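Local coordinates for trehalose synthase regulatory protein (Candida albicans, PDB 5HUS), which probably acts as a regulatory component of trehalose synthesis, through a C-terminal domain related to the trehalose-phosphatases of the HAD clan, at residues A[20-25]-A[70-75]; A[201-206]-A[230-235]; A[245-250]-A[274-279]; A[259-264]-A[287-292]; A[279-284]-A[293-298]. All coordinates share one frame; numbering follows the deposited sequence.

Contact 1. Residues A[20-25]-A[70-75]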
# COMPACT_ATOMS: atom_id res chain seq x y z
N LYS A 20 -7.42 -15.90 -13.34
CA LYS A 20 -7.57 -14.50 -12.97
C LYS A 20 -6.23 -13.78 -12.81
O LYS A 20 -5.21 -14.39 -12.48
CB LYS A 20 -8.36 -14.38 -11.66
CG LYS A 20 -9.79 -14.88 -11.73
CD LYS A 20 -10.38 -14.98 -10.32
CE LYS A 20 -11.84 -15.38 -10.32
NZ LYS A 20 -12.37 -15.48 -8.92
N ARG A 21 -6.24 -12.47 -13.05
CA ARG A 21 -5.06 -11.63 -12.89
C ARG A 21 -5.33 -10.57 -11.84
O ARG A 21 -6.32 -9.84 -11.94
CB ARG A 21 -4.67 -10.97 -14.21
CG ARG A 21 -4.65 -11.93 -15.41
CD ARG A 21 -4.65 -11.13 -16.70
NE ARG A 21 -4.93 -11.94 -17.88
CZ ARG A 21 -5.22 -11.43 -19.07
NH1 ARG A 21 -5.27 -10.11 -19.24
NH2 ARG A 21 -5.46 -12.23 -20.10
N LEU A 22 -4.46 -10.47 -10.84
CA LEU A 22 -4.60 -9.51 -9.75
C LEU A 22 -3.50 -8.47 -9.85
O LEU A 22 -2.32 -8.81 -9.89
CB LEU A 22 -4.55 -10.21 -8.39
CG LEU A 22 -4.56 -9.28 -7.17
CD1 LEU A 22 -5.85 -8.47 -7.12
CD2 LEU A 22 -4.38 -10.10 -5.90
N ILE A 23 -3.91 -7.20 -9.91
CA ILE A 23 -2.96 -6.11 -10.06
C ILE A 23 -3.14 -5.14 -8.91
O ILE A 23 -4.24 -4.66 -8.66
CB ILE A 23 -3.16 -5.37 -11.40
CG1 ILE A 23 -2.86 -6.33 -12.56
CG2 ILE A 23 -2.27 -4.14 -11.46
CD1 ILE A 23 -3.18 -5.78 -13.94
N ILE A 24 -2.06 -4.89 -8.18
CA ILE A 24 -2.10 -4.00 -7.03
C ILE A 24 -1.16 -2.83 -7.29
O ILE A 24 0.04 -3.02 -7.49
CB ILE A 24 -1.71 -4.74 -5.73
CG1 ILE A 24 -2.76 -5.82 -5.44
CG2 ILE A 24 -1.60 -3.76 -4.56
CD1 ILE A 24 -2.36 -6.80 -4.38
N LEU A 25 -1.73 -1.63 -7.33
CA LEU A 25 -0.96 -0.43 -7.65
C LEU A 25 -0.85 0.49 -6.44
O LEU A 25 -1.85 1.05 -5.99
CB LEU A 25 -1.62 0.32 -8.82
CG LEU A 25 -1.88 -0.53 -10.08
CD1 LEU A 25 -2.54 0.31 -11.18
CD2 LEU A 25 -0.57 -1.13 -10.56
N PHE A 70 -8.47 -7.96 -11.97
CA PHE A 70 -8.90 -7.19 -10.80
C PHE A 70 -7.80 -6.21 -10.42
O PHE A 70 -6.68 -6.63 -10.10
CB PHE A 70 -9.23 -8.11 -9.64
CG PHE A 70 -10.19 -9.21 -10.00
CD1 PHE A 70 -9.72 -10.50 -10.21
CD2 PHE A 70 -11.54 -8.96 -10.15
CE1 PHE A 70 -10.60 -11.52 -10.55
CE2 PHE A 70 -12.42 -9.97 -10.49
CZ PHE A 70 -11.95 -11.25 -10.69
N VAL A 71 -8.12 -4.92 -10.47
CA VAL A 71 -7.15 -3.88 -10.16
C VAL A 71 -7.47 -3.22 -8.82
O VAL A 71 -8.60 -2.79 -8.61
CB VAL A 71 -7.12 -2.79 -11.25
CG1 VAL A 71 -6.09 -1.73 -10.93
CG2 VAL A 71 -6.83 -3.43 -12.61
N TYR A 72 -6.48 -3.18 -7.93
CA TYR A 72 -6.62 -2.55 -6.61
C TYR A 72 -5.62 -1.43 -6.42
O TYR A 72 -4.45 -1.56 -6.76
CB TYR A 72 -6.44 -3.58 -5.49
CG TYR A 72 -7.66 -4.44 -5.29
CD1 TYR A 72 -7.98 -5.44 -6.20
CD2 TYR A 72 -8.50 -4.24 -4.20
CE1 TYR A 72 -9.11 -6.21 -6.03
CE2 TYR A 72 -9.63 -5.02 -4.02
CZ TYR A 72 -9.93 -5.99 -4.94
OH TYR A 72 -11.05 -6.77 -4.76
N LEU A 73 -6.11 -0.32 -5.88
CA LEU A 73 -5.25 0.78 -5.44
C LEU A 73 -4.84 0.59 -3.99
O LEU A 73 -5.69 0.37 -3.13
CB LEU A 73 -5.96 2.12 -5.61
CG LEU A 73 -5.24 3.31 -4.98
CD1 LEU A 73 -4.07 3.73 -5.85
CD2 LEU A 73 -6.21 4.47 -4.76
N LEU A 74 -3.54 0.68 -3.71
CA LEU A 74 -3.03 0.66 -2.34
C LEU A 74 -2.60 2.07 -2.01
O LEU A 74 -1.72 2.63 -2.67
CB LEU A 74 -1.87 -0.33 -2.19
CG LEU A 74 -1.14 -0.34 -0.84
CD1 LEU A 74 -2.08 -0.73 0.31
CD2 LEU A 74 0.06 -1.28 -0.88
N SER A 75 -3.24 2.65 -0.99
CA SER A 75 -3.09 4.07 -0.68
C SER A 75 -2.96 4.28 0.81
O SER A 75 -3.54 3.53 1.60
CB SER A 75 -4.30 4.84 -1.21
OG SER A 75 -4.30 6.19 -0.77

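Contact 2. Residues A[201-206]-A[230-235]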
# COMPACT_ATOMS: atom_id res chain seq x y z
N SER A 201 0.26 -3.92 5.18
CA SER A 201 0.11 -3.91 3.72
C SER A 201 0.21 -5.33 3.17
O SER A 201 -0.50 -5.71 2.24
CB SER A 201 1.14 -2.99 3.05
OG SER A 201 2.46 -3.47 3.25
N LEU A 202 1.11 -6.12 3.75
CA LEU A 202 1.26 -7.52 3.35
C LEU A 202 -0.01 -8.30 3.65
O LEU A 202 -0.46 -9.10 2.83
CB LEU A 202 2.45 -8.17 4.06
CG LEU A 202 3.87 -7.96 3.50
CD1 LEU A 202 4.28 -6.51 3.53
CD2 LEU A 202 4.85 -8.80 4.30
N LYS A 203 -0.58 -8.07 4.82
CA LYS A 203 -1.80 -8.77 5.22
C LYS A 203 -2.98 -8.38 4.33
O LYS A 203 -3.83 -9.22 4.03
CB LYS A 203 -2.11 -8.51 6.69
CG LYS A 203 -1.04 -9.07 7.62
CD LYS A 203 -1.42 -8.96 9.09
CE LYS A 203 -0.33 -9.55 9.97
NZ LYS A 203 -0.69 -9.49 11.43
N ALA A 204 -3.03 -7.12 3.91
CA ALA A 204 -4.10 -6.68 3.02
C ALA A 204 -3.96 -7.31 1.63
O ALA A 204 -4.95 -7.73 1.04
CB ALA A 204 -4.12 -5.16 2.91
N ILE A 205 -2.74 -7.37 1.13
CA ILE A 205 -2.50 -7.98 -0.17
C ILE A 205 -2.90 -9.46 -0.10
O ILE A 205 -3.58 -9.97 -0.99
CB ILE A 205 -1.03 -7.84 -0.61
CG1 ILE A 205 -0.74 -6.37 -0.96
CG2 ILE A 205 -0.73 -8.76 -1.82
CD1 ILE A 205 0.72 -6.06 -1.23
N ARG A 206 -2.51 -10.13 0.98
CA ARG A 206 -2.86 -11.53 1.16
C ARG A 206 -4.37 -11.72 1.22
O ARG A 206 -4.90 -12.67 0.66
CB ARG A 206 -2.20 -12.09 2.43
CG ARG A 206 -2.62 -13.52 2.75
CD ARG A 206 -1.90 -14.06 3.97
NE ARG A 206 -2.26 -13.36 5.20
CZ ARG A 206 -1.74 -13.63 6.39
NH1 ARG A 206 -0.82 -14.58 6.52
NH2 ARG A 206 -2.12 -12.94 7.46
N GLN A 230 -3.54 -12.85 11.26
CA GLN A 230 -2.45 -13.69 11.77
C GLN A 230 -1.14 -13.32 11.07
O GLN A 230 -1.17 -12.70 10.00
CB GLN A 230 -2.78 -15.17 11.57
CG GLN A 230 -2.45 -15.73 10.19
CD GLN A 230 -3.09 -17.09 9.95
OE1 GLN A 230 -3.74 -17.65 10.83
NE2 GLN A 230 -2.91 -17.62 8.74
N PRO A 231 0.01 -13.67 11.67
CA PRO A 231 1.29 -13.30 11.05
C PRO A 231 1.46 -13.90 9.65
O PRO A 231 0.93 -14.97 9.36
CB PRO A 231 2.33 -13.88 12.02
CG PRO A 231 1.60 -14.92 12.80
CD PRO A 231 0.21 -14.39 12.94
N MET A 232 2.21 -13.20 8.81
CA MET A 232 2.43 -13.62 7.43
C MET A 232 3.12 -14.97 7.32
O MET A 232 3.11 -15.60 6.26
CB MET A 232 3.24 -12.56 6.68
CG MET A 232 2.50 -11.25 6.46
SD MET A 232 0.99 -11.48 5.51
CE MET A 232 1.63 -12.26 4.04
N LYS A 233 3.73 -15.42 8.42
CA LYS A 233 4.45 -16.69 8.45
C LYS A 233 3.54 -17.88 8.16
O LYS A 233 3.91 -18.80 7.44
CB LYS A 233 5.14 -16.87 9.80
CG LYS A 233 5.81 -15.62 10.34
CD LYS A 233 6.40 -15.87 11.72
CE LYS A 233 5.35 -16.41 12.68
NZ LYS A 233 5.94 -16.87 13.98
N ASP A 234 2.34 -17.86 8.75
CA ASP A 234 1.38 -18.95 8.60
C ASP A 234 0.56 -18.82 7.32
O ASP A 234 -0.38 -18.02 7.26
CB ASP A 234 0.45 -18.99 9.81
CG ASP A 234 1.10 -18.45 11.07
OD1 ASP A 234 2.33 -18.61 11.22
OD2 ASP A 234 0.38 -17.85 11.90
N ASP A 235 0.90 -19.61 6.31
CA ASP A 235 0.21 -19.51 5.03
C ASP A 235 0.06 -20.85 4.30
O ASP A 235 1.00 -21.34 3.68
CB ASP A 235 0.93 -18.51 4.11
CG ASP A 235 0.47 -17.09 4.33
OD1 ASP A 235 -0.71 -16.90 4.70
OD2 ASP A 235 1.28 -16.16 4.14

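Contact 3. Residues A[245-250]-A[274-279]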
# COMPACT_ATOMS: atom_id res chain seq x y z
N ALA A 245 -1.97 -15.02 -11.96
CA ALA A 245 -0.97 -13.97 -12.11
C ALA A 245 -1.21 -12.84 -11.13
O ALA A 245 -2.34 -12.39 -10.97
CB ALA A 245 -0.98 -13.43 -13.54
N VAL A 246 -0.14 -12.40 -10.47
CA VAL A 246 -0.20 -11.27 -9.53
C VAL A 246 0.87 -10.25 -9.89
O VAL A 246 2.02 -10.61 -10.18
CB VAL A 246 -0.02 -11.72 -8.07
CG1 VAL A 246 -0.15 -10.52 -7.12
CG2 VAL A 246 -1.03 -12.79 -7.70
N LEU A 247 0.50 -8.97 -9.87
CA LEU A 247 1.44 -7.90 -10.15
C LEU A 247 1.34 -6.83 -9.07
O LEU A 247 0.25 -6.48 -8.65
CB LEU A 247 1.17 -7.30 -11.54
CG LEU A 247 2.12 -6.22 -12.09
CD1 LEU A 247 2.12 -6.28 -13.61
CD2 LEU A 247 1.74 -4.81 -11.64
N TYR A 248 2.49 -6.32 -8.63
CA TYR A 248 2.51 -5.20 -7.70
C TYR A 248 3.40 -4.12 -8.26
O TYR A 248 4.52 -4.40 -8.69
CB TYR A 248 3.00 -5.63 -6.31
CG TYR A 248 3.15 -4.50 -5.33
CD1 TYR A 248 4.34 -3.77 -5.24
CD2 TYR A 248 2.10 -4.12 -4.50
CE1 TYR A 248 4.47 -2.71 -4.36
CE2 TYR A 248 2.23 -3.07 -3.61
CZ TYR A 248 3.42 -2.38 -3.54
OH TYR A 248 3.57 -1.34 -2.65
N SER A 249 2.91 -2.88 -8.26
CA SER A 249 3.71 -1.74 -8.66
C SER A 249 3.76 -0.73 -7.52
O SER A 249 2.75 -0.48 -6.86
CB SER A 249 3.16 -1.08 -9.92
OG SER A 249 3.96 0.03 -10.29
N GLY A 250 4.93 -0.14 -7.30
CA GLY A 250 5.06 0.85 -6.25
C GLY A 250 6.18 1.82 -6.50
O GLY A 250 6.54 2.10 -7.65
N LEU A 274 4.96 -10.46 -10.92
CA LEU A 274 5.76 -9.39 -11.48
C LEU A 274 5.76 -8.23 -10.50
O LEU A 274 4.72 -7.83 -10.00
CB LEU A 274 5.23 -8.95 -12.85
CG LEU A 274 6.02 -7.94 -13.70
CD1 LEU A 274 5.63 -8.09 -15.17
CD2 LEU A 274 5.79 -6.50 -13.25
N THR A 275 6.95 -7.71 -10.23
CA THR A 275 7.08 -6.51 -9.41
C THR A 275 7.76 -5.43 -10.24
O THR A 275 8.74 -5.70 -10.94
CB THR A 275 7.87 -6.78 -8.13
OG1 THR A 275 9.10 -7.45 -8.46
CG2 THR A 275 7.07 -7.66 -7.18
N VAL A 276 7.24 -4.21 -10.16
CA VAL A 276 7.81 -3.10 -10.92
C VAL A 276 7.79 -1.84 -10.07
O VAL A 276 6.81 -1.56 -9.37
CB VAL A 276 7.05 -2.87 -12.25
CG1 VAL A 276 5.55 -2.76 -12.01
CG2 VAL A 276 7.58 -1.64 -12.96
N THR A 277 8.88 -1.09 -10.09
CA THR A 277 8.96 0.14 -9.32
C THR A 277 9.09 1.35 -10.22
O THR A 277 9.68 1.28 -11.30
CB THR A 277 10.14 0.13 -8.33
OG1 THR A 277 10.11 1.33 -7.55
CG2 THR A 277 11.48 0.05 -9.06
N LEU A 278 8.49 2.45 -9.78
CA LEU A 278 8.72 3.76 -10.38
C LEU A 278 10.11 4.24 -10.03
O LEU A 278 10.50 4.21 -8.86
CB LEU A 278 7.66 4.76 -9.91
CG LEU A 278 6.26 4.55 -10.49
CD1 LEU A 278 5.22 5.27 -9.65
CD2 LEU A 278 6.22 5.05 -11.92
N ILE A 279 10.87 4.65 -11.03
CA ILE A 279 12.22 5.16 -10.82
C ILE A 279 12.36 6.55 -11.42
O ILE A 279 11.56 6.94 -12.27
CB ILE A 279 13.29 4.23 -11.43
CG1 ILE A 279 13.12 4.15 -12.95
CG2 ILE A 279 13.19 2.84 -10.82
CD1 ILE A 279 14.07 3.18 -13.61

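Contact 4. Residues A[259-264]-A[287-292]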
# COMPACT_ATOMS: atom_id res chain seq x y z
N ASN A 259 6.55 -5.26 0.23
CA ASN A 259 5.56 -5.74 -0.73
C ASN A 259 6.20 -6.42 -1.94
O ASN A 259 5.70 -7.44 -2.41
CB ASN A 259 4.65 -4.59 -1.19
CG ASN A 259 3.77 -4.07 -0.07
OD1 ASN A 259 3.50 -4.77 0.90
ND2 ASN A 259 3.31 -2.82 -0.20
N TYR A 260 7.30 -5.87 -2.46
CA TYR A 260 7.98 -6.50 -3.59
C TYR A 260 8.46 -7.90 -3.21
O TYR A 260 8.24 -8.86 -3.94
CB TYR A 260 9.19 -5.68 -4.07
CG TYR A 260 8.86 -4.33 -4.65
CD1 TYR A 260 7.80 -4.16 -5.52
CD2 TYR A 260 9.61 -3.22 -4.30
CE1 TYR A 260 7.50 -2.91 -6.05
CE2 TYR A 260 9.32 -1.97 -4.81
CZ TYR A 260 8.27 -1.82 -5.68
OH TYR A 260 7.99 -0.57 -6.17
N GLU A 261 9.11 -7.99 -2.07
CA GLU A 261 9.63 -9.28 -1.61
C GLU A 261 8.51 -10.29 -1.42
O GLU A 261 8.66 -11.47 -1.77
CB GLU A 261 10.42 -9.09 -0.32
CG GLU A 261 11.71 -8.31 -0.51
CD GLU A 261 12.43 -8.03 0.79
OE1 GLU A 261 12.09 -8.67 1.81
OE2 GLU A 261 13.34 -7.17 0.81
N TYR A 262 7.37 -9.84 -0.89
CA TYR A 262 6.23 -10.73 -0.69
C TYR A 262 5.64 -11.22 -2.01
O TYR A 262 5.40 -12.41 -2.19
CB TYR A 262 5.14 -10.04 0.15
CG TYR A 262 3.88 -10.89 0.30
CD1 TYR A 262 3.95 -12.20 0.76
CD2 TYR A 262 2.63 -10.38 -0.03
CE1 TYR A 262 2.81 -12.97 0.89
CE2 TYR A 262 1.48 -11.14 0.10
CZ TYR A 262 1.58 -12.44 0.56
OH TYR A 262 0.44 -13.21 0.69
N VAL A 263 5.40 -10.29 -2.94
CA VAL A 263 4.83 -10.66 -4.22
C VAL A 263 5.81 -11.54 -5.00
O VAL A 263 5.40 -12.48 -5.67
CB VAL A 263 4.43 -9.42 -5.04
CG1 VAL A 263 4.00 -9.81 -6.45
CG2 VAL A 263 3.29 -8.70 -4.33
N ASN A 264 7.10 -11.24 -4.90
CA ASN A 264 8.13 -12.08 -5.53
C ASN A 264 8.07 -13.51 -5.01
O ASN A 264 8.21 -14.47 -5.78
CB ASN A 264 9.53 -11.52 -5.30
CG ASN A 264 9.84 -10.33 -6.18
OD1 ASN A 264 9.11 -10.05 -7.14
ND2 ASN A 264 10.92 -9.62 -5.88
N LYS A 287 18.72 0.73 -3.73
CA LYS A 287 18.54 -0.70 -3.92
C LYS A 287 17.06 -1.10 -3.83
O LYS A 287 16.30 -0.52 -3.06
CB LYS A 287 19.35 -1.47 -2.88
CG LYS A 287 20.86 -1.33 -3.06
CD LYS A 287 21.32 -2.01 -4.33
CE LYS A 287 22.78 -1.71 -4.63
NZ LYS A 287 22.98 -0.25 -4.89
N THR A 288 16.67 -2.10 -4.62
CA THR A 288 15.29 -2.57 -4.62
C THR A 288 15.18 -4.05 -4.96
O THR A 288 16.05 -4.62 -5.62
CB THR A 288 14.42 -1.78 -5.61
OG1 THR A 288 13.07 -2.25 -5.53
CG2 THR A 288 14.93 -1.97 -7.04
N ALA A 289 14.09 -4.67 -4.52
CA ALA A 289 13.80 -6.06 -4.84
C ALA A 289 12.84 -6.16 -6.02
O ALA A 289 12.56 -7.26 -6.49
CB ALA A 289 13.23 -6.77 -3.63
N ALA A 290 12.34 -5.02 -6.49
CA ALA A 290 11.50 -5.01 -7.68
C ALA A 290 12.30 -5.53 -8.87
O ALA A 290 13.48 -5.22 -9.02
CB ALA A 290 10.96 -3.61 -7.97
N THR A 291 11.65 -6.33 -9.71
CA THR A 291 12.33 -6.87 -10.89
C THR A 291 12.47 -5.82 -11.99
O THR A 291 13.53 -5.71 -12.62
CB THR A 291 11.57 -8.08 -11.47
OG1 THR A 291 11.34 -9.05 -10.44
CG2 THR A 291 12.37 -8.73 -12.61
N TYR A 292 11.41 -5.05 -12.20
CA TYR A 292 11.35 -4.08 -13.30
C TYR A 292 11.29 -2.64 -12.81
O TYR A 292 10.89 -2.38 -11.67
CB TYR A 292 10.13 -4.37 -14.17
CG TYR A 292 10.15 -5.69 -14.89
CD1 TYR A 292 10.66 -5.80 -16.18
CD2 TYR A 292 9.65 -6.84 -14.29
CE1 TYR A 292 10.67 -7.02 -16.85
CE2 TYR A 292 9.66 -8.06 -14.94
CZ TYR A 292 10.17 -8.14 -16.22
OH TYR A 292 10.18 -9.35 -16.88

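Contact 5. Residues A[279-284]-A[293-298]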
# COMPACT_ATOMS: atom_id res chain seq x y z
N ILE A 279 10.87 4.65 -11.03
CA ILE A 279 12.22 5.16 -10.82
C ILE A 279 12.36 6.55 -11.42
O ILE A 279 11.56 6.94 -12.27
CB ILE A 279 13.29 4.23 -11.43
CG1 ILE A 279 13.12 4.15 -12.95
CG2 ILE A 279 13.19 2.84 -10.82
CD1 ILE A 279 14.07 3.18 -13.61
N SER A 280 13.38 7.28 -10.99
CA SER A 280 13.54 8.65 -11.44
C SER A 280 15.00 9.07 -11.51
O SER A 280 15.91 8.28 -11.27
CB SER A 280 12.79 9.61 -10.52
OG SER A 280 13.44 9.71 -9.26
N SER A 281 15.21 10.34 -11.87
CA SER A 281 16.50 10.98 -11.72
C SER A 281 16.41 11.98 -10.56
O SER A 281 15.77 13.02 -10.69
CB SER A 281 16.93 11.68 -13.01
OG SER A 281 17.09 10.74 -14.06
N SER A 282 17.04 11.65 -9.44
CA SER A 282 17.83 10.43 -9.33
C SER A 282 17.59 9.66 -8.04
O SER A 282 17.99 10.09 -6.95
CB SER A 282 19.32 10.76 -9.45
OG SER A 282 20.11 9.60 -9.24
N ASN A 283 16.94 8.51 -8.16
CA ASN A 283 16.94 7.49 -7.12
C ASN A 283 17.46 6.20 -7.74
O ASN A 283 17.13 5.10 -7.30
CB ASN A 283 15.55 7.30 -6.51
CG ASN A 283 14.46 7.10 -7.55
OD1 ASN A 283 14.69 6.53 -8.62
ND2 ASN A 283 13.25 7.56 -7.23
N GLU A 284 18.27 6.36 -8.78
CA GLU A 284 18.81 5.25 -9.56
C GLU A 284 19.75 4.35 -8.76
O GLU A 284 19.90 3.17 -9.07
CB GLU A 284 19.54 5.78 -10.80
CG GLU A 284 18.63 6.44 -11.82
CD GLU A 284 19.39 7.01 -13.00
OE1 GLU A 284 20.19 7.95 -12.79
OE2 GLU A 284 19.20 6.52 -14.13
N GLY A 293 11.65 -1.71 -13.68
CA GLY A 293 11.51 -0.29 -13.37
C GLY A 293 10.83 0.49 -14.49
O GLY A 293 11.00 0.18 -15.67
N VAL A 294 10.04 1.50 -14.11
CA VAL A 294 9.45 2.46 -15.05
C VAL A 294 9.78 3.87 -14.61
O VAL A 294 9.84 4.16 -13.41
CB VAL A 294 7.92 2.34 -15.17
CG1 VAL A 294 7.52 1.50 -16.36
CG2 VAL A 294 7.30 1.84 -13.87
N ARG A 295 9.96 4.78 -15.56
CA ARG A 295 10.42 6.12 -15.21
C ARG A 295 9.29 7.13 -15.01
O ARG A 295 9.53 8.25 -14.58
CB ARG A 295 11.39 6.63 -16.27
CG ARG A 295 12.63 5.76 -16.35
CD ARG A 295 13.82 6.46 -16.97
NE ARG A 295 15.06 5.78 -16.60
CZ ARG A 295 15.91 6.21 -15.67
NH1 ARG A 295 15.66 7.35 -15.02
NH2 ARG A 295 17.00 5.52 -15.39
N GLY A 296 8.05 6.73 -15.31
CA GLY A 296 6.91 7.60 -15.10
C GLY A 296 5.60 6.86 -14.92
O GLY A 296 5.47 5.71 -15.33
N ILE A 297 4.62 7.53 -14.32
CA ILE A 297 3.33 6.90 -14.08
C ILE A 297 2.53 6.71 -15.37
O ILE A 297 1.83 5.72 -15.54
CB ILE A 297 2.50 7.70 -13.05
CG1 ILE A 297 1.16 7.01 -12.78
CG2 ILE A 297 2.29 9.14 -13.52
CD1 ILE A 297 0.61 7.29 -11.40
N ASN A 298 2.64 7.66 -16.30
CA ASN A 298 1.94 7.51 -17.57
C ASN A 298 2.46 6.31 -18.34
O ASN A 298 1.69 5.58 -18.97
CB ASN A 298 2.05 8.78 -18.41
CG ASN A 298 1.25 9.93 -17.84
OD1 ASN A 298 1.16 10.10 -16.62
ND2 ASN A 298 0.64 10.73 -18.71

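Contact 1. Residues A[20-25]-A[70-75]
F70 brings its ring edge up to the aliphatic chain of K20: F70 CE1 sits 3.5 Å from K20 CD, near the ring plane, at one end of two parallel strands. The F70 ring also stacks on H212, which bonds Y72 OH through NE2 and K20 NZ through its carbonyl oxygen. Two residues on, Y72 CD1 meets L22 CD1 at 3.8 Å, on the side of the sheet that helix 200-213 packs against. L25 works on the other side, where CD1 touches V71 CG1 at 4.1 Å.

Between these side chains the backbones zip in register. The bonds from I23 N to F70 O, Y72 N to I23 O and L25 N to Y72 O are all 2.8 Å. The last has an N-H...O angle of 174°. Strands 20-26 and 69-74 are neighbours in the core sheet of this HAD-type domain. Main-chain polar groups thus pair with each other between mostly buried apolar flanks, while the polar ends of K20 and Y72 find H212.

Contact 2. Residues A[201-206]-A[230-235]
The guanidinium of R206 has M232 SD over one face, 3.6 Å above the plane and centred on it, while Q230 O, P231 O and D235 OD1 come in around its edge. The fold element is a type I beta turn, P231 to D234, laid against helix 200-213, so that the loop leading into strand 243-250 is pinned to that helix. R206 NH2 gives the short bond, 2.7 Å to Q230 O, with the acceptor 9° from the guanidinium plane, and NH2 also bonds F228 O just upstream. R206 NH1 reaches D235 OD1 at 3.0 Å in a salt bridge whose two planes stand nearly perpendicular, though D235 is poorly ordered; the NH1 bond to P231 O is weak. The R206 chain runs straight from the helix and then bends at its third torsion (chi3 66°), which sets the flat group beside the sulfur.

M232 is folded at chi2 and chi3. K203 runs out fully extended, bringing NZ to a hydrogen bond with Q229 O. Y262 of helix 254-265 touches both R206 and M232. Against the helix, M232 SD lies 3.8 Å from K203 CG and 3.9 Å from L202 CB.

Contact 3. Residues A[245-250]-A[274-279]
L247 and L274 both carry CG opposite the backbone N (chi1 -175° and -173°), which lays the two side chains alongside each other, pointing the same way, with L247 CD1 3.7 Å from L274 CD2. Further along the same side of the sheet, V276 puts CG1 between its own N and carbonyl carbon (chi1 52°). That rotation presses the methyl against S249, where V276 CG1 and S249 CB are 3.6 Å apart. W14 of helix 8-15 touches both leucines, while Y292 and V294 of strand 292-294 cover V276.

The backbones pair in parallel through bonds that alternate across the gap. Y248 N takes L274 O at 3.0 Å, V276 N takes Y248 O at 3.1 Å, and G250 N takes V276 O at 3.1 Å. The last bond, L278 N to G250 O at 2.9 Å, is the straightest and ties down the end of strand 243-250.

On the opposite side Y248 and T275 send their hydroxyls to other parts of the chain: Y248 OH bonds D256 and N259, and T275 OG1 bonds N264 and the backbone N of T291. All four partners lie on helix 254-265 or in the loop before strand 292-294. Strand 243-250, that helix and strand 272-278 make a beta-alpha-beta crossover, the repeating unit of the Rossmann-like core of HAD proteins.

Contact 4. Residues A[259-264]-A[287-292]
Y260 takes the methyl of A290 squarely on one ring face: A290 CB stands 3.7 Å from the ring centroid and only 3° off the normal, a CH-pi contact. The tyrosine leaves helix 254-265 with CG anti to the carbonyl carbon, beside the backbone N (chi1 -65°), and the ring is twisted about CB-CG (chi2 -44°) to present that face to the loop. Its OH bonds G251 O, so the ring is held at its far end too.

T288 fixes the loop from within. Its OG1 lies opposite the backbone N and accepts A290 N at 3.0 Å, an ST turn that holds A290 over the ring. OG1 also bonds E257, whose other carboxylate oxygen receives the backbone N of A289.

One helical turn on from Y260, N264 has the same first-torsion setting and offers ND2 to A289 O at 2.9 Å. The oxygen lies in the amide plane, whereas the donor stands well above the carbonyl plane. With OD1 taken up by T275, the amide is gripped at both ends. Alongside, E261 adds its CG methylene, 3.8 Å from A289 CB.

Here the crossover helix of the beta-alpha-beta unit 243-250, 254-265, 272-278 in a HAD-type core packs on the loop that carries the ST turn and leads into strand 292-294.

Contact 5. Residues A[279-284]-A[293-298]
Parallel pairing between strands 272-278 and 292-294 runs on for one more bond here: I279 N meets V294 O at 2.6 Å, just after V294 has bonded T277. I279 O sits 3.3 Å from R295 CA in a CA-H...O contact. I279 CG1 is wedged between its own N and carbonyl carbon (chi1 63°), and this sends CG1 and CD1 to R295. CG1 packs on R295 CG at 3.8 Å, while CD1 lies over one face of the guanidinium, 3.9 Å above the plane and off toward its rim.

The same guanidinium is gripped at its edge, where R295 NH2 makes a salt bridge of 2.7 Å with E284 OE2. The carboxylate is met on its anti side, with NH2 tilted 25° out of its plane, and the two planes stand 86° apart. R295 thus clasps the excursion that leaves the end of strand 272-278, on the rim of the HAD-type core, and G296 beyond it is the N-cap of helix 297-304.

Inside the excursion, N283 OD1 accepts S280 N at 2.8 Å, next to a cis peptide between S281 and S282. E284 is anchored a second time by backbone bonding to G1, at the start of the chain.

Contacts 1, 3 and 5 follow one core sheet outward. Contact 1 pairs strands 20-26 and 69-74, contact 3 pairs 243-250 and 272-278, and contact 5 lies at 292-294; strand 20-26 bonds directly to 243-250, putting contacts 1 and 3 10 Å apart between centres. Contacts 2 and 4 each pin a loop to a helix, 200-213 or 254-265; the helices touch through S201 with N259 and R206 with Y262. Along the chain contacts 1, 2 and 3 come in series, while contact 4 interlaces with both 3 and 5, its centre about 7 Å from that of contact 3. Contacts 2 and 5 have centres about 28 Å apart. Near and distant segments thus build a single HAD-like core.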